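PDB 3DM5: signal recognition 54 kDa protein from Pyrococcus furiosus, which belongs to the SRP54 family of signal recognition particle proteins, joining a helical bundle, a P-loop GTPase-type domain and a signal-peptide-binding domain. Local coordinates for residues Lys374-Glu386 against Arg397-Asp411. Residues are numbered along the deposited sequence; the frame is centred on the assembly and turned at random.
Sequences KFKVIMDSMTEEE and RIKRIARGSGTSTKD
Glu386 and Arg400 meet end-on, NH2 of Arg400 donating a hydrogen bond to OE1 of Glu386 at 2.7 Å while NH1 serves OE2. Both carboxylate oxygens are reached on their syn sides, though somewhat out of the carboxylate plane, and lie close to the guanidinium plane, a two-pronged match that suits arginine to glutamate. OE1 of Glu386 also accepts from the backbone N of Thr383 (2.9 Å), half of a capping box that starts helix 384-388. NH2 of Arg400 has a second, straight bond to Ser381 O (165°), and NE binds Arg127 O of the second subunit, so three nitrogens fix the group's rotation. Arg397 adds weaker bridges to Glu386 and to Glu385, whose OE2 also accepts from Ile96 N of the second subunit.

Ile378 can be followed outward from CB. With CG1 of Ile378 anti to the carbonyl carbon (chi1 -67°), its CG2 meets CG2 of Ile401 at 3.7 Å. CG1 runs beside OG1 and CG2 of Thr407, and CD1 of Ile378 ends 3.7 Å from CB of Asp411. The beta-branched chain thus reaches different neighbours with its two arms. Beside it, Ser381 is small enough for the close approach and donates from OG to Ile401 O (3.2 Å), a carbonyl shared with Ser405 N and OG.

Helix segments 374-379 and 397-405, steeply crossed at 115°, with a Schellman turn at Gly406 leading into helix 409-427, belong to the compact helical signal-peptide-binding (M) domain of SRP54.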
ATOM      1  N   LYS A 374     -15.138 -33.196  22.432  1.00 94.55           N
ATOM      2  CA  LYS A 374     -16.486 -33.196  22.985  1.00 90.79           C
ATOM      3  C   LYS A 374     -16.658 -32.031  23.955  1.00 91.13           C
ATOM      4  O   LYS A 374     -17.696 -31.360  23.970  1.00 85.78           O
ATOM      5  CB  LYS A 374     -16.756 -34.523  23.697  1.00 95.94           C
ATOM      6  CG  LYS A 374     -18.073 -34.591  24.447  1.00 89.47           C
ATOM      7  CD  LYS A 374     -18.371 -36.008  24.906  1.00 88.72           C
ATOM      8  CE  LYS A 374     -18.722 -36.913  23.730  1.00 97.83           C
ATOM      9  NZ  LYS A 374     -20.080 -36.634  23.177  1.00 89.11           N
ATOM     10  N   PHE A 375     -15.629 -31.801  24.764  1.00 90.62           N
ATOM     11  CA  PHE A 375     -15.629 -30.723  25.746  1.00 83.36           C
ATOM     12  C   PHE A 375     -15.831 -29.361  25.091  1.00 85.06           C
ATOM     13  O   PHE A 375     -16.597 -28.527  25.585  1.00 80.66           O
ATOM     14  CB  PHE A 375     -14.320 -30.737  26.535  1.00 83.99           C
ATOM     15  CG  PHE A 375     -14.351 -31.634  27.740  1.00 90.57           C
ATOM     16  CD1 PHE A 375     -15.336 -32.600  27.877  1.00 86.62           C
ATOM     17  CD2 PHE A 375     -13.383 -31.520  28.730  1.00 87.38           C
ATOM     18  CE1 PHE A 375     -15.367 -33.424  28.992  1.00 93.65           C
ATOM     19  CE2 PHE A 375     -13.403 -32.341  29.842  1.00 83.57           C
ATOM     20  CZ  PHE A 375     -14.395 -33.294  29.975  1.00 93.94           C
ATOM     21  N   LYS A 376     -15.142 -29.136  23.978  1.00 84.98           N
ATOM     22  CA  LYS A 376     -15.290 -27.888  23.251  1.00 77.06           C
ATOM     23  C   LYS A 376     -16.734 -27.743  22.799  1.00 74.50           C
ATOM     24  O   LYS A 376     -17.365 -26.723  23.044  1.00 74.76           O
ATOM     25  CB  LYS A 376     -14.357 -27.847  22.043  1.00 80.38           C
ATOM     26  CG  LYS A 376     -14.540 -26.609  21.188  1.00 85.67           C
ATOM     27  CD  LYS A 376     -13.596 -26.604  19.998  1.00 99.13           C
ATOM     28  CE  LYS A 376     -13.786 -25.351  19.145  1.00105.32           C
ATOM     29  NZ  LYS A 376     -15.160 -25.247  18.567  1.00 94.29           N
ATOM     30  N   VAL A 377     -17.254 -28.778  22.147  1.00 75.50           N
ATOM     31  CA  VAL A 377     -18.630 -28.769  21.660  1.00 69.42           C
ATOM     32  C   VAL A 377     -19.633 -28.355  22.748  1.00 69.78           C
ATOM     33  O   VAL A 377     -20.602 -27.643  22.481  1.00 64.91           O
ATOM     34  CB  VAL A 377     -19.025 -30.136  21.073  1.00 65.24           C
ATOM     35  CG1 VAL A 377     -20.478 -30.139  20.665  1.00 60.66           C
ATOM     36  CG2 VAL A 377     -18.149 -30.459  19.886  1.00 73.43           C
ATOM     37  N   ILE A 378     -19.388 -28.794  23.977  1.00 67.43           N
ATOM     38  CA  ILE A 378     -20.281 -28.482  25.079  1.00 68.00           C
ATOM     39  C   ILE A 378     -20.196 -27.004  25.451  1.00 69.71           C
ATOM     40  O   ILE A 378     -21.216 -26.336  25.609  1.00 68.57           O
ATOM     41  CB  ILE A 378     -19.992 -29.363  26.324  1.00 73.39           C
ATOM     42  CG1 ILE A 378     -20.332 -30.830  26.044  1.00 70.88           C
ATOM     43  CG2 ILE A 378     -20.779 -28.871  27.542  1.00 65.12           C
ATOM     44  CD1 ILE A 378     -20.193 -31.728  27.250  1.00 67.94           C
ATOM     45  N   MET A 379     -18.975 -26.497  25.583  1.00 68.23           N
ATOM     46  CA  MET A 379     -18.763 -25.102  25.947  1.00 68.14           C
ATOM     47  C   MET A 379     -19.284 -24.133  24.879  1.00 63.48           C
ATOM     48  O   MET A 379     -19.692 -23.026  25.193  1.00 65.10           O
ATOM     49  CB  MET A 379     -17.283 -24.847  26.249  1.00 65.98           C
ATOM     50  CG  MET A 379     -16.846 -25.395  27.594  1.00 72.63           C
ATOM     51  SD  MET A 379     -15.103 -25.141  27.995  1.00 82.16           S
ATOM     52  CE  MET A 379     -14.328 -26.081  26.680  1.00 78.73           C
ATOM     53  N   ASP A 380     -19.275 -24.558  23.620  1.00 59.55           N
ATOM     54  CA  ASP A 380     -19.821 -23.761  22.531  1.00 55.38           C
ATOM     55  C   ASP A 380     -21.333 -23.654  22.643  1.00 59.79           C
ATOM     56  O   ASP A 380     -21.988 -22.985  21.837  1.00 58.28           O
ATOM     57  CB  ASP A 380     -19.477 -24.385  21.183  1.00 56.31           C
ATOM     58  CG  ASP A 380     -17.996 -24.302  20.856  1.00 74.78           C
ATOM     59  OD1 ASP A 380     -17.249 -23.654  21.620  1.00 73.76           O
ATOM     60  OD2 ASP A 380     -17.586 -24.890  19.831  1.00 76.20           O
ATOM     61  N   SER A 381     -21.891 -24.340  23.629  1.00 59.62           N
ATOM     62  CA  SER A 381     -23.317 -24.272  23.860  1.00 60.67           C
ATOM     63  C   SER A 381     -23.589 -23.533  25.163  1.00 56.87           C
ATOM     64  O   SER A 381     -24.739 -23.359  25.578  1.00 52.95           O
ATOM     65  CB  SER A 381     -23.933 -25.661  23.893  1.00 62.80           C
ATOM     66  OG  SER A 381     -25.319 -25.556  24.154  1.00 65.83           O
ATOM     67  N   MET A 382     -22.514 -23.105  25.807  1.00 53.98           N
ATOM     68  CA  MET A 382     -22.648 -22.300  27.000  1.00 57.81           C
ATOM     69  C   MET A 382     -22.649 -20.817  26.616  1.00 61.60           C
ATOM     70  O   MET A 382     -22.167 -20.431  25.538  1.00 48.91           O
ATOM     71  CB  MET A 382     -21.528 -22.614  27.996  1.00 55.74           C
ATOM     72  CG  MET A 382     -21.448 -24.085  28.430  1.00 54.56           C
ATOM     73  SD  MET A 382     -20.250 -24.359  29.761  1.00 63.84           S
ATOM     74  CE  MET A 382     -20.672 -26.027  30.231  1.00 77.31           C
ATOM     75  N   THR A 383     -23.207 -19.993  27.496  1.00 53.44           N
ATOM     76  CA  THR A 383     -23.219 -18.563  27.273  1.00 46.71           C
ATOM     77  C   THR A 383     -21.979 -17.959  27.899  1.00 52.48           C
ATOM     78  O   THR A 383     -21.222 -18.647  28.588  1.00 55.13           O
ATOM     79  CB  THR A 383     -24.469 -17.894  27.868  1.00 50.44           C
ATOM     80  OG1 THR A 383     -24.477 -18.033  29.300  1.00 46.92           O
ATOM     81  CG2 THR A 383     -25.709 -18.522  27.280  1.00 54.23           C
ATOM     82  N   GLU A 384     -21.777 -16.673  27.651  1.00 50.26           N
ATOM     83  CA  GLU A 384     -20.619 -15.958  28.166  1.00 53.61           C
ATOM     84  C   GLU A 384     -20.648 -15.995  29.678  1.00 53.79           C
ATOM     85  O   GLU A 384     -19.661 -16.353  30.315  1.00 55.76           O
ATOM     86  CB  GLU A 384     -20.617 -14.502  27.658  1.00 43.26           C
ATOM     87  CG  GLU A 384     -19.247 -13.896  27.486  1.00 54.75           C
ATOM     88  CD  GLU A 384     -18.329 -14.687  26.546  1.00 54.26           C
ATOM     89  OE1 GLU A 384     -18.812 -15.488  25.712  1.00 48.00           O
ATOM     90  OE2 GLU A 384     -17.101 -14.490  26.645  1.00 55.81           O
ATOM     91  N   GLU A 385     -21.797 -15.641  30.246  1.00 49.56           N
ATOM     92  CA  GLU A 385     -21.924 -15.532  31.701  1.00 60.99           C
ATOM     93  C   GLU A 385     -21.652 -16.866  32.383  1.00 60.10           C
ATOM     94  O   GLU A 385     -21.142 -16.898  33.498  1.00 53.72           O
ATOM     95  CB  GLU A 385     -23.313 -15.036  32.092  1.00 54.39           C
ATOM     96  CG  GLU A 385     -24.410 -16.016  31.749  1.00 58.17           C
ATOM     97  CD  GLU A 385     -25.754 -15.589  32.282  1.00 63.61           C
ATOM     98  OE1 GLU A 385     -25.779 -14.899  33.335  1.00 53.38           O
ATOM     99  OE2 GLU A 385     -26.773 -15.954  31.640  1.00 58.30           O
ATOM    100  N   GLU A 386     -22.009 -17.955  31.711  1.00 49.65           N
ATOM    101  CA  GLU A 386     -21.698 -19.305  32.186  1.00 58.98           C
ATOM    102  C   GLU A 386     -20.207 -19.606  32.108  1.00 57.61           C
ATOM    103  O   GLU A 386     -19.619 -20.069  33.073  1.00 59.62           O
ATOM    104  CB  GLU A 386     -22.504 -20.366  31.417  1.00 47.22           C
ATOM    105  CG  GLU A 386     -24.005 -20.292  31.683  1.00 45.92           C
ATOM    106  CD  GLU A 386     -24.816 -21.171  30.741  1.00 60.05           C
ATOM    107  OE1 GLU A 386     -24.285 -21.540  29.672  1.00 53.95           O
ATOM    108  OE2 GLU A 386     -25.987 -21.489  31.064  1.00 55.17           O
ATOM    109  N   ARG A 397     -29.926 -25.236  33.561  1.00 69.41           N
ATOM    110  CA  ARG A 397     -28.899 -24.748  32.653  1.00 70.13           C
ATOM    111  C   ARG A 397     -28.150 -25.911  32.013  1.00 72.69           C
ATOM    112  O   ARG A 397     -27.936 -25.937  30.795  1.00 67.68           O
ATOM    113  CB  ARG A 397     -27.920 -23.852  33.403  1.00 67.07           C
ATOM    114  CG  ARG A 397     -28.434 -22.444  33.654  1.00 57.56           C
ATOM    115  CD  ARG A 397     -27.359 -21.612  34.323  1.00 60.81           C
ATOM    116  NE  ARG A 397     -27.306 -20.257  33.781  1.00 67.33           N
ATOM    117  CZ  ARG A 397     -28.149 -19.290  34.117  1.00 66.32           C
ATOM    118  NH1 ARG A 397     -29.115 -19.530  34.994  1.00 79.36           N
ATOM    119  NH2 ARG A 397     -28.024 -18.086  33.581  1.00 59.22           N
ATOM    120  N   ILE A 398     -27.761 -26.875  32.842  1.00 72.75           N
ATOM    121  CA  ILE A 398     -27.081 -28.072  32.362  1.00 67.98           C
ATOM    122  C   ILE A 398     -27.908 -28.824  31.325  1.00 65.63           C
ATOM    123  O   ILE A 398     -27.380 -29.332  30.339  1.00 62.20           O
ATOM    124  CB  ILE A 398     -26.745 -29.026  33.516  1.00 66.26           C
ATOM    125  CG1 ILE A 398     -25.643 -28.431  34.388  1.00 68.98           C
ATOM    126  CG2 ILE A 398     -26.306 -30.377  32.976  1.00 75.45           C
ATOM    127  CD1 ILE A 398     -25.059 -29.409  35.364  1.00 68.95           C
ATOM    128  N   LYS A 399     -29.211 -28.902  31.551  1.00 69.34           N
ATOM    129  CA  LYS A 399     -30.071 -29.599  30.612  1.00 68.05           C
ATOM    130  C   LYS A 399     -30.213 -28.775  29.324  1.00 69.11           C
ATOM    131  O   LYS A 399     -30.400 -29.339  28.243  1.00 67.33           O
ATOM    132  CB  LYS A 399     -31.423 -29.940  31.254  1.00 64.95           C
ATOM    133  N   ARG A 400     -30.097 -27.447  29.431  1.00 68.91           N
ATOM    134  CA  ARG A 400     -30.069 -26.589  28.237  1.00 67.08           C
ATOM    135  C   ARG A 400     -28.743 -26.784  27.489  1.00 65.95           C
ATOM    136  O   ARG A 400     -28.710 -27.032  26.274  1.00 56.63           O
ATOM    137  CB  ARG A 400     -30.256 -25.104  28.593  1.00 64.06           C
ATOM    138  CG  ARG A 400     -30.505 -24.200  27.352  1.00 68.01           C
ATOM    139  CD  ARG A 400     -29.977 -22.743  27.475  1.00 54.77           C
ATOM    140  NE  ARG A 400     -28.521 -22.648  27.346  1.00 55.36           N
ATOM    141  CZ  ARG A 400     -27.697 -22.245  28.316  1.00 59.28           C
ATOM    142  NH1 ARG A 400     -28.183 -21.878  29.492  1.00 50.97           N
ATOM    143  NH2 ARG A 400     -26.381 -22.205  28.114  1.00 53.72           N
ATOM    144  N   ILE A 401     -27.648 -26.672  28.233  1.00 57.98           N
ATOM    145  CA  ILE A 401     -26.323 -26.876  27.675  1.00 57.01           C
ATOM    146  C   ILE A 401     -26.244 -28.230  26.948  1.00 70.36           C
ATOM    147  O   ILE A 401     -25.826 -28.306  25.787  1.00 64.51           O
ATOM    148  CB  ILE A 401     -25.256 -26.744  28.774  1.00 57.61           C
ATOM    149  CG1 ILE A 401     -25.344 -25.348  29.402  1.00 55.40           C
ATOM    150  CG2 ILE A 401     -23.861 -27.038  28.228  1.00 59.11           C
ATOM    151  CD1 ILE A 401     -24.440 -25.138  30.574  1.00 59.64           C
ATOM    152  N   ALA A 402     -26.684 -29.286  27.624  1.00 78.19           N
ATOM    153  CA  ALA A 402     -26.665 -30.631  27.066  1.00 72.24           C
ATOM    154  C   ALA A 402     -27.490 -30.714  25.783  1.00 72.52           C
ATOM    155  O   ALA A 402     -27.048 -31.262  24.770  1.00 73.38           O
ATOM    156  CB  ALA A 402     -27.173 -31.613  28.092  1.00 65.21           C
ATOM    157  N   ARG A 403     -28.695 -30.163  25.834  1.00 73.23           N
ATOM    158  CA  ARG A 403     -29.571 -30.108  24.667  1.00 77.34           C
ATOM    159  C   ARG A 403     -28.965 -29.289  23.521  1.00 82.60           C
ATOM    160  O   ARG A 403     -28.959 -29.734  22.369  1.00 72.69           O
ATOM    161  CB  ARG A 403     -30.940 -29.555  25.076  1.00 85.66           C
ATOM    162  CG  ARG A 403     -31.827 -29.096  23.932  1.00 87.56           C
ATOM    163  CD  ARG A 403     -33.283 -29.181  24.350  1.00 95.33           C
ATOM    164  NE  ARG A 403     -34.074 -28.058  23.857  1.00105.99           N
ATOM    165  CZ  ARG A 403     -34.377 -26.986  24.584  1.00110.97           C
ATOM    166  NH1 ARG A 403     -33.955 -26.890  25.844  1.00 93.90           N
ATOM    167  NH2 ARG A 403     -35.106 -26.008  24.055  1.00102.59           N
ATOM    168  N   GLY A 404     -28.447 -28.103  23.848  1.00 77.31           N
ATOM    169  CA  GLY A 404     -27.826 -27.224  22.865  1.00 66.06           C
ATOM    170  C   GLY A 404     -26.542 -27.740  22.230  1.00 71.63           C
ATOM    171  O   GLY A 404     -26.195 -27.343  21.118  1.00 67.50           O
ATOM    172  N   SER A 405     -25.830 -28.622  22.929  1.00 82.30           N
ATOM    173  CA  SER A 405     -24.572 -29.166  22.419  1.00 72.67           C
ATOM    174  C   SER A 405     -24.762 -30.522  21.771  1.00 68.36           C
ATOM    175  O   SER A 405     -23.825 -31.069  21.196  1.00 79.84           O
ATOM    176  CB  SER A 405     -23.545 -29.289  23.542  1.00 63.38           C
ATOM    177  OG  SER A 405     -24.130 -29.929  24.652  1.00 65.61           O
ATOM    178  N   GLY A 406     -25.971 -31.061  21.867  1.00 78.37           N
ATOM    179  CA  GLY A 406     -26.274 -32.374  21.320  1.00 82.54           C
ATOM    180  C   GLY A 406     -25.549 -33.487  22.057  1.00 81.58           C
ATOM    181  O   GLY A 406     -25.161 -34.494  21.466  1.00 82.79           O
ATOM    182  N   THR A 407     -25.349 -33.291  23.354  1.00 78.93           N
ATOM    183  CA  THR A 407     -24.694 -34.283  24.188  1.00 80.53           C
ATOM    184  C   THR A 407     -25.635 -34.611  25.337  1.00 85.02           C
ATOM    185  O   THR A 407     -26.814 -34.262  25.284  1.00 91.60           O
ATOM    186  CB  THR A 407     -23.340 -33.772  24.737  1.00 83.34           C
ATOM    187  OG1 THR A 407     -23.565 -32.746  25.712  1.00 77.41           O
ATOM    188  CG2 THR A 407     -22.475 -33.213  23.613  1.00 70.25           C
ATOM    189  N   SER A 408     -25.124 -35.273  26.370  1.00 82.33           N
ATOM    190  CA  SER A 408     -25.952 -35.667  27.508  1.00 81.08           C
ATOM    191  C   SER A 408     -25.696 -34.777  28.709  1.00 77.94           C
ATOM    192  O   SER A 408     -24.685 -34.090  28.768  1.00 80.79           O
ATOM    193  CB  SER A 408     -25.646 -37.108  27.906  1.00 92.77           C
ATOM    194  OG  SER A 408     -24.496 -37.156  28.738  1.00 87.56           O
ATOM    195  N   THR A 409     -26.604 -34.808  29.677  1.00 82.24           N
ATOM    196  CA  THR A 409     -26.382 -34.094  30.924  1.00 80.12           C
ATOM    197  C   THR A 409     -25.225 -34.749  31.666  1.00 87.01           C
ATOM    198  O   THR A 409     -24.591 -34.138  32.527  1.00 89.64           O
ATOM    199  CB  THR A 409     -27.634 -34.077  31.825  1.00 87.05           C
ATOM    200  OG1 THR A 409     -27.946 -35.411  32.240  1.00 99.65           O
ATOM    201  CG2 THR A 409     -28.824 -33.495  31.081  1.00 87.10           C
ATOM    202  N   LYS A 410     -24.944 -36.002  31.325  1.00 84.49           N
ATOM    203  CA  LYS A 410     -23.824 -36.696  31.941  1.00 88.95           C
ATOM    204  C   LYS A 410     -22.530 -36.033  31.491  1.00 89.19           C
ATOM    205  O   LYS A 410     -21.746 -35.567  32.316  1.00 86.09           O
ATOM    206  CB  LYS A 410     -23.826 -38.176  31.571  1.00 82.91           C
ATOM    207  N   ASP A 411     -22.321 -35.987  30.178  1.00 84.96           N
ATOM    208  CA  ASP A 411     -21.164 -35.314  29.598  1.00 86.94           C
ATOM    209  C   ASP A 411     -20.953 -33.922  30.201  1.00 88.04           C
ATOM    210  O   ASP A 411     -19.830 -33.550  30.558  1.00 82.22           O
ATOM    211  CB  ASP A 411     -21.325 -35.200  28.082  1.00 84.64           C
ATOM    212  CG  ASP A 411     -21.186 -36.535  27.376  1.00 89.64           C
ATOM    213  OD1 ASP A 411     -20.164 -37.220  27.590  1.00 90.70           O
ATOM    214  OD2 ASP A 411     -22.093 -36.888  26.592  1.00 88.27           O
TER